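Sister chromatid cohesion protein (Chaetomium thermophilum, PDB 5T8V) probably loads the cohesin ring onto chromatin, this chain being the C-terminal, HEAT-repeat part of the Scc2 loader. Local coordinates at residues Q638-D643 with S677-L682; T645-D650 with S681-L686. All coordinates share one frame; numbering follows the deposited sequence.

Interaction 1. Residues Q638-D643 with S677-L682; sequences QVMEAD and SKCISL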
ATOM      1  N   GLN A 638       8.126   7.859  -3.750  1.00 28.42           N
ATOM      2  CA  GLN A 638       9.321   8.682  -3.909  1.00 26.97           C
ATOM      3  C   GLN A 638      10.547   7.820  -4.188  1.00 24.81           C
ATOM      4  O   GLN A 638      11.382   8.170  -5.032  1.00 24.30           O
ATOM      5  CB  GLN A 638       9.537   9.542  -2.664  1.00 28.32           C
ATOM      6  CG  GLN A 638       8.494  10.634  -2.490  1.00 31.95           C
ATOM      7  CD  GLN A 638       8.737  11.492  -1.264  1.00 33.56           C
ATOM      8  OE1 GLN A 638       9.447  11.093  -0.341  1.00 32.76           O
ATOM      9  NE2 GLN A 638       8.149  12.684  -1.252  1.00 35.62           N
ATOM     10  N   VAL A 639      10.670   6.684  -3.499  1.00 15.65           N
ATOM     11  CA  VAL A 639      11.811   5.800  -3.720  1.00 14.04           C
ATOM     12  C   VAL A 639      11.812   5.285  -5.153  1.00 14.10           C
ATOM     13  O   VAL A 639      12.858   5.239  -5.810  1.00 13.12           O
ATOM     14  CB  VAL A 639      11.800   4.643  -2.701  1.00 13.81           C
ATOM     15  CG1 VAL A 639      12.805   3.563  -3.087  1.00 12.60           C
ATOM     16  CG2 VAL A 639      12.115   5.159  -1.308  1.00 13.55           C
ATOM     17  N   MET A 640      10.642   4.885  -5.657  1.00 27.88           N
ATOM     18  CA  MET A 640      10.558   4.360  -7.017  1.00 28.88           C
ATOM     19  C   MET A 640      10.919   5.429  -8.044  1.00 30.05           C
ATOM     20  O   MET A 640      11.735   5.195  -8.941  1.00 28.52           O
ATOM     21  CB  MET A 640       9.154   3.819  -7.279  1.00 30.88           C
ATOM     22  CG  MET A 640       8.843   2.515  -6.563  1.00 31.76           C
ATOM     23  SD  MET A 640       7.082   2.119  -6.568  1.00 35.56           S
ATOM     24  CE  MET A 640       6.723   2.145  -8.321  1.00 36.65           C
ATOM     25  N   GLU A 641      10.310   6.612  -7.930  1.00 37.49           N
ATOM     26  CA  GLU A 641      10.565   7.667  -8.905  1.00 38.50           C
ATOM     27  C   GLU A 641      12.015   8.129  -8.856  1.00 35.88           C
ATOM     28  O   GLU A 641      12.598   8.482  -9.888  1.00 36.48           O
ATOM     29  CB  GLU A 641       9.628   8.848  -8.659  1.00 41.39           C
ATOM     30  CG  GLU A 641       8.154   8.495  -8.719  1.00 45.83           C
ATOM     31  CD  GLU A 641       7.259   9.680  -8.414  1.00 49.62           C
ATOM     32  OE1 GLU A 641       7.485  10.763  -8.994  1.00 51.31           O
ATOM     33  OE2 GLU A 641       6.335   9.529  -7.588  1.00 50.63           O
ATOM     34  N   ALA A 642      12.614   8.140  -7.665  1.00 31.25           N
ATOM     35  CA  ALA A 642      13.974   8.647  -7.527  1.00 29.83           C
ATOM     36  C   ALA A 642      14.995   7.726  -8.183  1.00 28.95           C
ATOM     37  O   ALA A 642      16.029   8.198  -8.671  1.00 28.95           O
ATOM     38  CB  ALA A 642      14.307   8.842  -6.050  1.00 30.04           C
ATOM     39  N   ASP A 643      14.730   6.421  -8.210  1.00 30.48           N
ATOM     40  CA  ASP A 643      15.664   5.446  -8.776  1.00 30.69           C
ATOM     41  C   ASP A 643      14.872   4.245  -9.272  1.00 31.25           C
ATOM     42  O   ASP A 643      14.804   3.202  -8.610  1.00 30.02           O
ATOM     43  CB  ASP A 643      16.711   5.026  -7.743  1.00 31.97           C
ATOM     44  CG  ASP A 643      17.743   4.069  -8.311  1.00 33.43           C
ATOM     45  OD1 ASP A 643      17.962   4.082  -9.542  1.00 31.81           O
ATOM     46  OD2 ASP A 643      18.339   3.302  -7.522  1.00 34.36           O
ATOM     47  N   SER A 677       0.172   0.472 -10.485  1.00 38.70           N
ATOM     48  CA  SER A 677       0.087   1.437 -11.574  1.00 39.73           C
ATOM     49  C   SER A 677       1.375   2.239 -11.698  1.00 39.20           C
ATOM     50  O   SER A 677       1.866   2.470 -12.809  1.00 40.02           O
ATOM     51  CB  SER A 677      -1.105   2.367 -11.362  1.00 40.16           C
ATOM     52  OG  SER A 677      -1.263   3.246 -12.462  1.00 41.09           O
ATOM     53  N   LYS A 678       1.943   2.676 -10.570  1.00 37.23           N
ATOM     54  CA  LYS A 678       3.187   3.436 -10.636  1.00 36.05           C
ATOM     55  C   LYS A 678       4.319   2.588 -11.205  1.00 34.30           C
ATOM     56  O   LYS A 678       5.092   3.055 -12.054  1.00 35.11           O
ATOM     57  CB  LYS A 678       3.554   3.966  -9.250  1.00 36.30           C
ATOM     58  CG  LYS A 678       4.697   4.977  -9.248  1.00 35.75           C
ATOM     59  CD  LYS A 678       4.364   6.196 -10.094  1.00 37.11           C
ATOM     60  CE  LYS A 678       4.745   7.486  -9.391  1.00 38.05           C
ATOM     61  NZ  LYS A 678       4.385   8.686 -10.198  1.00 39.74           N
ATOM     62  N   CYS A 679       4.434   1.338 -10.753  1.00 29.18           N
ATOM     63  CA  CYS A 679       5.425   0.432 -11.323  1.00 27.73           C
ATOM     64  C   CYS A 679       5.271   0.346 -12.835  1.00 28.87           C
ATOM     65  O   CYS A 679       6.233   0.554 -13.584  1.00 27.26           O
ATOM     66  CB  CYS A 679       5.292  -0.954 -10.691  1.00 27.63           C
ATOM     67  SG  CYS A 679       5.670  -1.013  -8.924  1.00 28.58           S
ATOM     68  N   ILE A 680       4.057   0.043 -13.301  1.00 40.57           N
ATOM     69  CA  ILE A 680       3.811  -0.058 -14.738  1.00 40.91           C
ATOM     70  C   ILE A 680       4.202   1.237 -15.436  1.00 40.19           C
ATOM     71  O   ILE A 680       4.692   1.227 -16.571  1.00 39.30           O
ATOM     72  CB  ILE A 680       2.335  -0.416 -14.996  1.00 43.48           C
ATOM     73  CG1 ILE A 680       2.010  -1.789 -14.406  1.00 43.70           C
ATOM     74  CG2 ILE A 680       2.029  -0.404 -16.492  1.00 45.83           C
ATOM     75  CD1 ILE A 680       0.525  -2.066 -14.293  1.00 44.79           C
ATOM     76  N   SER A 681       3.992   2.372 -14.769  1.00 28.47           N
ATOM     77  CA  SER A 681       4.322   3.659 -15.367  1.00 28.64           C
ATOM     78  C   SER A 681       5.827   3.823 -15.535  1.00 28.67           C
ATOM     79  O   SER A 681       6.290   4.332 -16.562  1.00 29.08           O
ATOM     80  CB  SER A 681       3.754   4.789 -14.511  1.00 29.80           C
ATOM     81  OG  SER A 681       4.146   6.053 -15.012  1.00 31.36           O
ATOM     82  N   LEU A 682       6.608   3.397 -14.541  1.00 41.08           N
ATOM     83  CA  LEU A 682       8.050   3.608 -14.596  1.00 38.92           C
ATOM     84  C   LEU A 682       8.761   2.563 -15.446  1.00 39.15           C
ATOM     85  O   LEU A 682       9.788   2.870 -16.061  1.00 40.11           O
ATOM     86  CB  LEU A 682       8.625   3.617 -13.181  1.00 36.36           C
ATOM     87  CG  LEU A 682       8.249   4.854 -12.364  1.00 35.51           C
ATOM     88  CD1 LEU A 682       8.543   4.626 -10.895  1.00 34.08           C
ATOM     89  CD2 LEU A 682       8.992   6.080 -12.876  1.00 34.25           C
TER
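Met640 carries the close-packed half of this contact by lying across the gap toward Cys679. Its chain bends at the last torsion (chi3 56°), which brings CE up to the second helix, where Met640 CE lies 3.4 Å from Cys679 SG and 3.6 Å from Lys678 CG. The base of the same side chain is used as well: Met640 CB rests 3.8 Å from Leu682 CD1, a methyl that also reaches the backbone N of Glu641. Helices 628-642 and 666-682 run almost exactly parallel here, their short axes 5° apart and 10.6 Å from each other, a pairing in keeping with the stacked helices of a HEAT-repeat solenoid. Leu647 from the following loop closes over Met640, Cys679 and Leu682. On the solvent side the fit is looser and polar. The extended Glu641 and the twice-bent Lys678 cross at about a right angle, and a salt bridge of 3.4 Å joins Glu641 OE2 to Lys678 NZ. The lysine's last methylene, CE, lies beside the same carboxylate.

Interaction 2. Residues T645-D650 with S681-L686; sequences TILDGD and SLRPAL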
ATOM      1  N   THR A 645      15.490   1.964 -11.178  1.00 37.64           N
ATOM      2  CA  THR A 645      16.236   0.735 -11.423  1.00 37.70           C
ATOM      3  C   THR A 645      15.970  -0.323 -10.360  1.00 34.77           C
ATOM      4  O   THR A 645      16.261  -1.501 -10.593  1.00 34.81           O
ATOM      5  CB  THR A 645      17.737   1.024 -11.494  1.00 38.65           C
ATOM      6  OG1 THR A 645      18.201   1.472 -10.216  1.00 38.92           O
ATOM      7  CG2 THR A 645      18.036   2.090 -12.542  1.00 39.76           C
ATOM      8  N   ILE A 646      15.426   0.058  -9.201  1.00 18.71           N
ATOM      9  CA  ILE A 646      15.103  -0.929  -8.175  1.00 20.29           C
ATOM     10  C   ILE A 646      13.917  -1.795  -8.558  1.00 20.56           C
ATOM     11  O   ILE A 646      13.614  -2.761  -7.849  1.00 18.31           O
ATOM     12  CB  ILE A 646      14.815  -0.266  -6.813  1.00 22.14           C
ATOM     13  CG1 ILE A 646      13.586   0.643  -6.902  1.00 24.62           C
ATOM     14  CG2 ILE A 646      16.036   0.515  -6.337  1.00 23.17           C
ATOM     15  CD1 ILE A 646      13.145   1.192  -5.573  1.00 25.68           C
ATOM     16  N   LEU A 647      13.231  -1.468  -9.650  1.00 30.81           N
ATOM     17  CA  LEU A 647      12.149  -2.292 -10.169  1.00 31.33           C
ATOM     18  C   LEU A 647      12.635  -3.342 -11.159  1.00 33.07           C
ATOM     19  O   LEU A 647      11.812  -4.074 -11.718  1.00 35.17           O
ATOM     20  CB  LEU A 647      11.094  -1.404 -10.834  1.00 31.03           C
ATOM     21  CG  LEU A 647      10.438  -0.368  -9.922  1.00 31.12           C
ATOM     22  CD1 LEU A 647       9.645   0.624 -10.742  1.00 32.37           C
ATOM     23  CD2 LEU A 647       9.546  -1.041  -8.887  1.00 32.34           C
ATOM     24  N   ASP A 648      13.941  -3.443 -11.376  1.00 41.26           N
ATOM     25  CA  ASP A 648      14.506  -4.350 -12.361  1.00 43.25           C
ATOM     26  C   ASP A 648      14.954  -5.651 -11.708  1.00 44.35           C
ATOM     27  O   ASP A 648      15.226  -5.715 -10.506  1.00 44.40           O
ATOM     28  CB  ASP A 648      15.688  -3.696 -13.077  1.00 43.29           C
ATOM     29  CG  ASP A 648      15.279  -2.479 -13.884  1.00 45.48           C
ATOM     30  OD1 ASP A 648      14.089  -2.377 -14.249  1.00 47.68           O
ATOM     31  OD2 ASP A 648      16.147  -1.622 -14.157  1.00 45.26           O
ATOM     32  N   GLY A 649      15.029  -6.697 -12.527  1.00 35.27           N
ATOM     33  CA  GLY A 649      15.463  -7.996 -12.062  1.00 33.68           C
ATOM     34  C   GLY A 649      14.619  -8.489 -10.905  1.00 34.19           C
ATOM     35  O   GLY A 649      13.415  -8.228 -10.814  1.00 34.88           O
ATOM     36  N   ASP A 650      15.263  -9.226 -10.002  1.00 49.21           N
ATOM     37  CA  ASP A 650      14.604  -9.739  -8.803  1.00 48.84           C
ATOM     38  C   ASP A 650      14.350  -8.564  -7.861  1.00 48.77           C
ATOM     39  O   ASP A 650      15.052  -8.348  -6.871  1.00 50.14           O
ATOM     40  CB  ASP A 650      15.453 -10.817  -8.141  1.00 49.89           C
ATOM     41  CG  ASP A 650      15.702 -12.004  -9.053  1.00 51.99           C
ATOM     42  OD1 ASP A 650      14.932 -12.190 -10.021  1.00 50.96           O
ATOM     43  OD2 ASP A 650      16.666 -12.755  -8.800  1.00 54.35           O
ATOM     44  N   SER A 681       3.992   2.372 -14.769  1.00 28.47           N
ATOM     45  CA  SER A 681       4.322   3.659 -15.367  1.00 28.64           C
ATOM     46  C   SER A 681       5.827   3.823 -15.535  1.00 28.67           C
ATOM     47  O   SER A 681       6.290   4.332 -16.562  1.00 29.08           O
ATOM     48  CB  SER A 681       3.754   4.789 -14.511  1.00 29.80           C
ATOM     49  OG  SER A 681       4.146   6.053 -15.012  1.00 31.36           O
ATOM     50  N   LEU A 682       6.608   3.397 -14.541  1.00 41.08           N
ATOM     51  CA  LEU A 682       8.050   3.608 -14.596  1.00 38.92           C
ATOM     52  C   LEU A 682       8.761   2.563 -15.446  1.00 39.15           C
ATOM     53  O   LEU A 682       9.788   2.870 -16.061  1.00 40.11           O
ATOM     54  CB  LEU A 682       8.625   3.617 -13.181  1.00 36.36           C
ATOM     55  CG  LEU A 682       8.249   4.854 -12.364  1.00 35.51           C
ATOM     56  CD1 LEU A 682       8.543   4.626 -10.895  1.00 34.08           C
ATOM     57  CD2 LEU A 682       8.992   6.080 -12.876  1.00 34.25           C
ATOM     58  N   ARG A 683       8.244   1.335 -15.495  1.00 34.01           N
ATOM     59  CA  ARG A 683       8.831   0.276 -16.316  1.00 32.61           C
ATOM     60  C   ARG A 683       7.708  -0.494 -16.997  1.00 32.65           C
ATOM     61  O   ARG A 683       7.203  -1.491 -16.463  1.00 32.44           O
ATOM     62  CB  ARG A 683       9.721  -0.645 -15.480  1.00 31.39           C
ATOM     63  CG  ARG A 683      10.981   0.038 -14.945  1.00 31.05           C
ATOM     64  CD  ARG A 683      11.942   0.424 -16.075  1.00 31.43           C
ATOM     65  NE  ARG A 683      12.853   1.507 -15.708  1.00 29.78           N
ATOM     66  CZ  ARG A 683      14.086   1.340 -15.245  1.00 28.76           C
ATOM     67  NH1 ARG A 683      14.586   0.123 -15.074  1.00 28.24           N
ATOM     68  NH2 ARG A 683      14.830   2.398 -14.950  1.00 28.74           N
ATOM     69  N   PRO A 684       7.286  -0.053 -18.186  1.00 28.44           N
ATOM     70  CA  PRO A 684       6.164  -0.724 -18.867  1.00 29.18           C
ATOM     71  C   PRO A 684       6.396  -2.195 -19.158  1.00 28.92           C
ATOM     72  O   PRO A 684       5.422  -2.915 -19.409  1.00 29.56           O
ATOM     73  CB  PRO A 684       6.015   0.080 -20.165  1.00 29.19           C
ATOM     74  CG  PRO A 684       6.557   1.426 -19.836  1.00 29.18           C
ATOM     75  CD  PRO A 684       7.683   1.189 -18.872  1.00 28.18           C
ATOM     76  N   ALA A 685       7.642  -2.670 -19.153  1.00 26.91           N
ATOM     77  CA  ALA A 685       7.877  -4.095 -19.361  1.00 26.71           C
ATOM     78  C   ALA A 685       7.200  -4.929 -18.283  1.00 27.07           C
ATOM     79  O   ALA A 685       6.765  -6.054 -18.551  1.00 27.57           O
ATOM     80  CB  ALA A 685       9.376  -4.387 -19.392  1.00 26.39           C
ATOM     81  N   LEU A 686       7.105  -4.399 -17.062  1.00 28.78           N
ATOM     82  CA  LEU A 686       6.400  -5.109 -16.000  1.00 29.02           C
ATOM     83  C   LEU A 686       4.934  -5.311 -16.348  1.00 30.86           C
ATOM     84  O   LEU A 686       4.314  -6.281 -15.893  1.00 31.00           O
ATOM     85  CB  LEU A 686       6.520  -4.337 -14.686  1.00 28.02           C
ATOM     86  CG  LEU A 686       7.932  -4.153 -14.130  1.00 25.89           C
ATOM     87  CD1 LEU A 686       7.958  -3.006 -13.141  1.00 25.65           C
ATOM     88  CD2 LEU A 686       8.411  -5.431 -13.477  1.00 24.12           C
TER
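Arg683 turns back at chi2 (-67°) and then runs out nearly extended, carrying its guanidinium across to the carboxylate of Asp648, whose CG is set beside its own backbone N (chi1 -64°). The two side chains cross at about a right angle and form a salt bridge. Asp648 OD2 meets the edge of the guanidinium in its plane, near Arg683 NH1, through a weak hydrogen bond bent to 122° at the hydrogen; the 2.5 Å between Asp648 OD2 and Arg683 NH1 is doubtful in detail at this resolution. Asp648 OD1 is also near NH1, though the bond is counted to OD2, while Arg683 NH2 lies 4.0 Å from Thr645 CG2. The hydroxyl of Thr645 is engaged elsewhere, hydrogen-bonded to Asp643. In the HEAT-repeat solenoid these segments are neighbouring connections between helices: residues 645-650 lead from helix 628-642 to helix 652-660, and the turn at residues 681-686 joins helix 666-682 to helix 685-696. Beside the ion pair, Leu647 is buried between the two turns. Its CD1 branch approaches the base of Leu682, with Leu647 CD1 4.0 Å from Leu682 CB, and Leu647 CB lies 4.2 Å from Leu686 CD1. The other methyl of Leu686 faces the backbone, Leu686 CD2 being 4.1 Å from Leu647 O. Val653 and Val654 of helix 652-660 also pack against Leu647.

Both interactions set helix 666-682 or the turn after it against helix 628-642 or the turn that follows it, and their centres lie about 8 Å apart. Interaction 1 is partly buried and joins helix to helix; interaction 2 is a surface contact between the connections at the ends of those helices. Leu682 serves both, and Leu647 continues the apolar layer from one into the other, its CD2 lying 3.9 Å from Cys679 SG. Each pairs apolar packing with an acid-base pair, but the sulfur-containing side chains of interaction 1 give way to leucines alone in interaction 2. The ion pairs differ too: Glu641 meets a lysine without a hydrogen bond, whereas Asp648 has a weak one from an arginine.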